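Local coordinates for CBIX (Paracoccus pantotrophus, PDB 4CCS), which probably inserts ferrous iron into sirohydrochlorin as a chelatase, the last step of siroheme biosynthesis in denitrifying bacteria, at residues A[40-43]-A[48-51]; A[103-108]-A[207-212]; A[122-127]-A[137-142]. One frame throughout, in Å; residues are numbered along the deposited sequence.

Contact 1: A[40-43]-A[48-51]; sequences RGAT and GALD
Thr43 OG1 accepts a hydrogen bond from the backbone N of Ala45, while the carbonyl of Thr43 meets the methyl of Ala49. The Thr43 OG1 bond closes an ST turn. Its side-chain oxygen lies anti to the backbone N (chi1 175°), on the carbonyl side, where the chain continues. The N of Thr43 also bonds to OE1 of Gln20. Thr43, at the end of strand 38-43, is thus held by two bonds, one through its side chain and one through its backbone N. CB of Thr43 points away from residues 48-51, and Thr43 O makes the contact. Thr43 O lies 3.3 Å from Ala49 CB, a close van der Waals approach. Ala42 directs its methyl at the same residue. Ala42 CB is 4.2 Å from Ala49 CB and 3.7 Å from Ala49 O. That carbonyl oxygen is buried and has no hydrogen-bond partner in the model.

The strand lies at one edge of a four-stranded parallel sheet in the N-terminal half. It pairs with strand 4-9 through Arg40 and Ala42. Residues 48-51 belong to the connection toward strand 57-61 and form a type I beta turn. A weak bond, Asp51 N to Gly48 O at 3.3 Å, closes the turn. Asp51 OD1 also comes within 2.9 Å of Gly48 O, but both are acceptors and no bond is made. Beyond Ala49, Leu50 packs on Leu6 and Val8 of the sheet and on Arg77 and Leu78 of helix 68-80.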
loop_
_atom_site.group_PDB
_atom_site.type_symbol
_atom_site.label_atom_id
_atom_site.label_comp_id
_atom_site.label_asym_id
_atom_site.label_seq_id
_atom_site.Cartn_x
_atom_site.Cartn_y
_atom_site.Cartn_z
ATOM N N ARG A 40 -16.707 1.721 -6.445
ATOM C CA ARG A 40 -16.869 0.320 -6.038
ATOM C C ARG A 40 -15.486 -0.318 -5.875
ATOM O O ARG A 40 -14.497 0.247 -6.354
ATOM C CB ARG A 40 -17.726 -0.460 -7.054
ATOM C CG ARG A 40 -19.195 -0.010 -7.122
ATOM C CD ARG A 40 -19.968 -0.298 -5.838
ATOM N NE ARG A 40 -21.386 0.057 -5.945
ATOM C CZ ARG A 40 -21.896 1.254 -5.669
ATOM N NH1 ARG A 40 -21.109 2.246 -5.267
ATOM N NH2 ARG A 40 -23.196 1.470 -5.790
ATOM N N GLY A 41 -15.408 -1.456 -5.166
ATOM C CA GLY A 41 -14.136 -2.141 -4.940
ATOM C C GLY A 41 -14.114 -3.541 -5.559
ATOM O O GLY A 41 -15.161 -4.184 -5.711
ATOM N N ALA A 42 -12.911 -4.008 -5.919
ATOM C CA ALA A 42 -12.716 -5.338 -6.500
ATOM C C ALA A 42 -11.341 -5.903 -6.190
ATOM O O ALA A 42 -10.351 -5.167 -6.122
ATOM C CB ALA A 42 -12.905 -5.279 -8.019
ATOM N N THR A 43 -11.281 -7.229 -6.030
ATOM C CA THR A 43 -10.020 -7.943 -5.877
ATOM C C THR A 43 -9.847 -8.788 -7.114
ATOM O O THR A 43 -10.805 -9.437 -7.548
ATOM C CB THR A 43 -9.931 -8.785 -4.597
ATOM O OG1 THR A 43 -8.687 -9.498 -4.666
ATOM C CG2 THR A 43 -11.090 -9.785 -4.446
ATOM N N GLY A 48 -14.310 -12.422 -12.667
ATOM C CA GLY A 48 -15.262 -11.393 -13.104
ATOM C C GLY A 48 -15.123 -10.078 -12.324
ATOM O O GLY A 48 -16.060 -9.279 -12.323
ATOM N N ALA A 49 -13.955 -9.852 -11.673
ATOM C CA ALA A 49 -13.644 -8.645 -10.875
ATOM C C ALA A 49 -13.864 -7.353 -11.661
ATOM O O ALA A 49 -14.449 -6.405 -11.136
ATOM C CB ALA A 49 -12.196 -8.697 -10.392
ATOM N N LEU A 50 -13.398 -7.343 -12.922
ATOM C CA LEU A 50 -13.418 -6.205 -13.836
ATOM C C LEU A 50 -14.588 -6.142 -14.817
ATOM O O LEU A 50 -14.598 -5.229 -15.654
ATOM C CB LEU A 50 -12.097 -6.161 -14.628
ATOM C CG LEU A 50 -10.794 -6.077 -13.825
ATOM C CD1 LEU A 50 -9.609 -6.359 -14.710
ATOM C CD2 LEU A 50 -10.650 -4.741 -13.122
ATOM N N ASP A 51 -15.570 -7.066 -14.752
ATOM C CA ASP A 51 -16.628 -6.978 -15.762
ATOM C C ASP A 51 -17.664 -5.854 -15.471
ATOM O O ASP A 51 -18.468 -5.551 -16.353
ATOM C CB ASP A 51 -17.291 -8.331 -16.094
ATOM C CG ASP A 51 -17.756 -9.209 -14.957
ATOM O OD1 ASP A 51 -18.314 -8.666 -13.976
ATOM O OD2 ASP A 51 -17.691 -10.446 -15.105
#

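Contact 2: A[103-108]-A[207-212]; sequences LALIAQ and PPVGLA
Leu105 projects from helix 98-113 and crosses the side chain of Val209 at about a right angle. Only the end of the leucine does the touching. Its CD1 touches two methyls: Leu105 CD1 is 3.9 Å from Val209 CG2 and 3.9 Å from Ala212 CB. The second branch stays with the alanine, with Leu105 CD2 at 4.0 Å from Ala212 CB. The alanine methyl therefore sits against both tips of the fork, the valine against one.

In Val209, CG1 lies between the backbone N and the carbonyl carbon (chi1 69°). This leaves CG2 anti to the N as the methyl that meets the leucine. Residues 209-211 form a short 3-10 turn. Ala212 N bonds to Val209 O at 3.0 Å, so one backbone bond links the two residues that receive Leu105. One helical turn earlier, Leu101 touches both Val209 and Ala212, and Leu98 and Cys102 also reach Val209.

The contact is purely apolar. It seats the loop between strand 204-205 and helix 215-226 against a helix flanking the parallel sheet, in the layered alpha/beta fold of the CbiX family, a member of the chelatase clan.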
loop_
_atom_site.group_PDB
_atom_site.type_symbol
_atom_site.label_atom_id
_atom_site.label_comp_id
_atom_site.label_asym_id
_atom_site.label_seq_id
_atom_site.Cartn_x
_atom_site.Cartn_y
_atom_site.Cartn_z
ATOM N N LEU A 103 4.480 9.498 7.834
ATOM C CA LEU A 103 5.028 10.367 8.883
ATOM C C LEU A 103 4.049 10.558 10.046
ATOM O O LEU A 103 4.459 10.433 11.196
ATOM C CB LEU A 103 5.522 11.718 8.311
ATOM C CG LEU A 103 6.219 12.670 9.305
ATOM C CD1 LEU A 103 7.476 12.045 9.905
ATOM C CD2 LEU A 103 6.576 14.007 8.628
ATOM N N ALA A 104 2.770 10.824 9.757
ATOM C CA ALA A 104 1.757 11.014 10.799
ATOM C C ALA A 104 1.573 9.727 11.632
ATOM O O ALA A 104 1.486 9.800 12.856
ATOM C CB ALA A 104 0.442 11.419 10.168
ATOM N N LEU A 105 1.552 8.546 10.971
ATOM C CA LEU A 105 1.397 7.276 11.704
ATOM C C LEU A 105 2.578 7.016 12.634
ATOM O O LEU A 105 2.378 6.644 13.793
ATOM C CB LEU A 105 1.228 6.103 10.726
ATOM C CG LEU A 105 -0.096 6.017 9.976
ATOM C CD1 LEU A 105 0.035 5.059 8.811
ATOM C CD2 LEU A 105 -1.248 5.562 10.911
ATOM N N ILE A 106 3.802 7.242 12.145
ATOM C CA ILE A 106 5.028 7.041 12.926
ATOM C C ILE A 106 5.137 8.048 14.092
ATOM O O ILE A 106 5.488 7.657 15.215
ATOM C CB ILE A 106 6.257 7.034 11.986
ATOM C CG1 ILE A 106 6.320 5.696 11.215
ATOM C CG2 ILE A 106 7.548 7.266 12.750
ATOM C CD1 ILE A 106 7.125 5.749 9.945
ATOM N N ALA A 107 4.801 9.328 13.828
ATOM C CA ALA A 107 4.813 10.381 14.859
ATOM C C ALA A 107 3.785 10.060 15.955
ATOM O O ALA A 107 4.119 10.143 17.136
ATOM C CB ALA A 107 4.521 11.746 14.232
ATOM N N GLN A 108 2.569 9.636 15.570
ATOM C CA GLN A 108 1.501 9.229 16.515
ATOM C C GLN A 108 1.986 8.048 17.384
ATOM O O GLN A 108 1.841 8.081 18.615
ATOM C CB GLN A 108 0.198 8.853 15.764
ATOM C CG GLN A 108 -0.976 8.444 16.673
ATOM C CD GLN A 108 -1.802 7.233 16.247
ATOM O OE1 GLN A 108 -1.856 6.829 15.071
ATOM N NE2 GLN A 108 -2.511 6.629 17.207
ATOM N N PRO A 207 0.349 -1.541 12.309
ATOM C CA PRO A 207 -0.510 -2.181 11.309
ATOM C C PRO A 207 -0.041 -1.685 9.904
ATOM O O PRO A 207 0.600 -0.620 9.839
ATOM C CB PRO A 207 -1.907 -1.612 11.636
ATOM C CG PRO A 207 -1.859 -1.300 13.063
ATOM C CD PRO A 207 -0.462 -0.832 13.327
ATOM N N PRO A 208 -0.342 -2.439 8.794
ATOM C CA PRO A 208 0.051 -2.008 7.446
ATOM C C PRO A 208 -0.593 -0.657 7.110
ATOM O O PRO A 208 -1.703 -0.360 7.586
ATOM C CB PRO A 208 -0.442 -3.145 6.537
ATOM C CG PRO A 208 -1.566 -3.754 7.285
ATOM C CD PRO A 208 -1.169 -3.668 8.737
ATOM N N VAL A 209 0.148 0.195 6.378
ATOM C CA VAL A 209 -0.273 1.563 6.026
ATOM C C VAL A 209 -1.650 1.607 5.318
ATOM O O VAL A 209 -2.408 2.540 5.576
ATOM C CB VAL A 209 0.837 2.327 5.242
ATOM C CG1 VAL A 209 1.065 1.749 3.833
ATOM C CG2 VAL A 209 0.554 3.831 5.191
ATOM N N GLY A 210 -1.992 0.597 4.481
ATOM C CA GLY A 210 -3.273 0.537 3.753
ATOM C C GLY A 210 -4.520 0.545 4.661
ATOM O O GLY A 210 -5.614 0.866 4.180
ATOM N N LEU A 211 -4.365 0.212 5.949
ATOM C CA LEU A 211 -5.484 0.178 6.909
ATOM C C LEU A 211 -5.661 1.482 7.692
ATOM O O LEU A 211 -6.585 1.573 8.507
ATOM C CB LEU A 211 -5.356 -0.997 7.894
ATOM C CG LEU A 211 -5.317 -2.418 7.306
ATOM C CD1 LEU A 211 -5.152 -3.443 8.416
ATOM C CD2 LEU A 211 -6.565 -2.730 6.470
ATOM N N ALA A 212 -4.793 2.482 7.452
ATOM C CA ALA A 212 -4.845 3.756 8.181
ATOM C C ALA A 212 -6.165 4.510 7.981
ATOM O O ALA A 212 -6.737 4.442 6.898
ATOM C CB ALA A 212 -3.662 4.640 7.805
#

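Contact 3: A[122-127]-A[137-142]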
loop_
_atom_site.group_PDB
_atom_site.type_symbol
_atom_site.label_atom_id
_atom_site.label_comp_id
_atom_site.label_asym_id
_atom_site.label_seq_id
_atom_site.Cartn_x
_atom_site.Cartn_y
_atom_site.Cartn_z
ATOM N N LEU A 122 13.795 4.138 12.558
ATOM C CA LEU A 122 12.678 3.732 11.705
ATOM C C LEU A 122 13.013 2.645 10.712
ATOM O O LEU A 122 14.073 2.680 10.093
ATOM C CB LEU A 122 12.083 4.947 10.967
ATOM C CG LEU A 122 11.639 6.108 11.866
ATOM C CD1 LEU A 122 11.083 7.239 11.033
ATOM C CD2 LEU A 122 10.630 5.640 12.926
ATOM N N LEU A 123 12.098 1.677 10.558
ATOM C CA LEU A 123 12.234 0.591 9.586
ATOM C C LEU A 123 10.978 0.498 8.711
ATOM O O LEU A 123 9.879 0.243 9.209
ATOM C CB LEU A 123 12.531 -0.751 10.273
ATOM C CG LEU A 123 12.734 -1.967 9.361
ATOM C CD1 LEU A 123 14.039 -1.853 8.536
ATOM C CD2 LEU A 123 12.733 -3.237 10.185
ATOM N N VAL A 124 11.156 0.714 7.413
ATOM C CA VAL A 124 10.065 0.625 6.446
ATOM C C VAL A 124 10.164 -0.805 5.888
ATOM O O VAL A 124 11.173 -1.145 5.255
ATOM C CB VAL A 124 10.188 1.707 5.337
ATOM C CG1 VAL A 124 9.180 1.468 4.211
ATOM C CG2 VAL A 124 10.044 3.117 5.919
ATOM N N ALA A 125 9.162 -1.651 6.185
ATOM C CA ALA A 125 9.151 -3.041 5.702
ATOM C C ALA A 125 8.228 -3.161 4.502
ATOM O O ALA A 125 7.084 -2.741 4.572
ATOM C CB ALA A 125 8.700 -3.981 6.818
ATOM N N ALA A 126 8.719 -3.705 3.383
ATOM C CA ALA A 126 7.905 -3.794 2.180
ATOM C C ALA A 126 8.163 -5.091 1.419
ATOM O O ALA A 126 9.171 -5.762 1.661
ATOM C CB ALA A 126 8.176 -2.579 1.284
ATOM N N HIS A 127 7.241 -5.456 0.521
ATOM C CA HIS A 127 7.382 -6.673 -0.270
ATOM C C HIS A 127 8.616 -6.604 -1.165
ATOM O O HIS A 127 9.390 -7.560 -1.226
ATOM C CB HIS A 127 6.118 -6.933 -1.119
ATOM C CG HIS A 127 6.145 -8.257 -1.832
ATOM N ND1 HIS A 127 5.935 -9.452 -1.151
ATOM C CD2 HIS A 127 6.308 -8.531 -3.149
ATOM C CE1 HIS A 127 5.991 -10.410 -2.067
ATOM N NE2 HIS A 127 6.200 -9.904 -3.288
ATOM N N GLU A 137 12.851 1.201 -4.912
ATOM C CA GLU A 137 13.199 2.630 -5.048
ATOM C C GLU A 137 12.115 3.471 -4.353
ATOM O O GLU A 137 12.447 4.409 -3.630
ATOM C CB GLU A 137 13.346 3.059 -6.523
ATOM C CG GLU A 137 14.591 2.522 -7.210
ATOM C CD GLU A 137 15.916 3.091 -6.738
ATOM O OE1 GLU A 137 16.289 4.194 -7.200
ATOM O OE2 GLU A 137 16.601 2.414 -5.936
ATOM N N ALA A 138 10.833 3.081 -4.519
ATOM C CA ALA A 138 9.706 3.769 -3.881
ATOM C C ALA A 138 9.762 3.668 -2.346
ATOM O O ALA A 138 9.480 4.658 -1.673
ATOM C CB ALA A 138 8.386 3.229 -4.413
ATOM N N ALA A 139 10.134 2.483 -1.789
ATOM C CA ALA A 139 10.243 2.325 -0.335
ATOM C C ALA A 139 11.418 3.127 0.203
ATOM O O ALA A 139 11.299 3.719 1.278
ATOM C CB ALA A 139 10.367 0.852 0.046
ATOM N N ARG A 140 12.543 3.196 -0.555
ATOM C CA ARG A 140 13.696 4.009 -0.115
ATOM C C ARG A 140 13.363 5.478 -0.135
ATOM O O ARG A 140 13.823 6.205 0.742
ATOM C CB ARG A 140 14.964 3.721 -0.929
ATOM C CG ARG A 140 15.741 2.523 -0.373
ATOM C CD ARG A 140 17.034 2.269 -1.142
ATOM N NE ARG A 140 16.763 1.829 -2.508
ATOM C CZ ARG A 140 16.607 0.563 -2.878
ATOM N NH1 ARG A 140 16.702 -0.416 -1.984
ATOM N NH2 ARG A 140 16.332 0.266 -4.139
ATOM N N ARG A 141 12.530 5.919 -1.114
ATOM C CA ARG A 141 12.082 7.323 -1.177
ATOM C C ARG A 141 11.271 7.644 0.088
ATOM O O ARG A 141 11.436 8.729 0.662
ATOM C CB ARG A 141 11.209 7.570 -2.419
ATOM C CG ARG A 141 12.005 7.897 -3.669
ATOM C CD ARG A 141 11.138 8.494 -4.776
ATOM N NE ARG A 141 10.123 7.571 -5.301
ATOM C CZ ARG A 141 10.350 6.633 -6.218
ATOM N NH1 ARG A 141 11.571 6.451 -6.707
ATOM N NH2 ARG A 141 9.361 5.862 -6.644
ATOM N N ILE A 142 10.403 6.692 0.530
ATOM C CA ILE A 142 9.621 6.861 1.767
ATOM C C ILE A 142 10.585 6.998 2.974
ATOM O O ILE A 142 10.501 7.982 3.714
ATOM C CB ILE A 142 8.548 5.736 1.984
ATOM C CG1 ILE A 142 7.452 5.711 0.865
ATOM C CG2 ILE A 142 7.921 5.816 3.400
ATOM C CD1 ILE A 142 6.483 6.923 0.782
#
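Val124 lays its two methyls against successive turns of the helix, over Ala139 and Ile142. The contact belongs to a beta-alpha-beta unit: strand 121-126, helix 134-146, then strand 152-157. The axes of strand 122-126 and helix 137-142 run nearly antiparallel, at 158°, and approach to 9.1 Å. This is how a helix returns across the sheet before the next parallel strand.

CG1 of Val124 is anti to the backbone N (chi1 171°) and reaches the alanine, with Val124 CG1 at 4.4 Å from Ala139 CB. The other branch goes to the isoleucine, with Val124 CG2 at 4.3 Å from Ile142 CG2. Two residues along the strand, Ala126 CB lies 4.3 Å from Ala139 CB, so Ala139 serves both strand side chains. Ala125, between them, faces away toward Ile164. The end of Ile142 leads away from the strand, and the side chain also touches Pro99 and Cys102 of helix 98-113. Where the strand ends, His127 bonds through ND1 to OD2 of Asp190.

The outer side of the helix is polar. Arg141 folds back, and the rim of one face of its guanidinium lies over Ala138 CA. Arg140 and Glu137 form a salt bridge one turn apart. The bond is nearly straight, with an N-H...O angle of 163°. Arg140 NH2 donates to the anti lone pair of Glu137 OE2 at 2.8 Å, and that oxygen lies close to the guanidinium plane.

Overall arrangement
Following the chain from the N terminus, contact 1 comes first and closes a short loop of four residues. It joins the edge strand of the first parallel sheet to the turn that follows it. Contact 2 opens later, on helix 98-113, and closes near the C terminus, with 98 residues between its segments. It joins that helix to the loop between strand 204-205 and helix 215-226. Contact 3 is nested inside the long loop of contact 2 and spans nine residues. It ties a strand of the second sheet to the next helix. Contacts 2 and 3 touch, with Ile106 CG2 at 3.5 Å from Leu122 CD2. Contact 1 lies across the chain's centre from both.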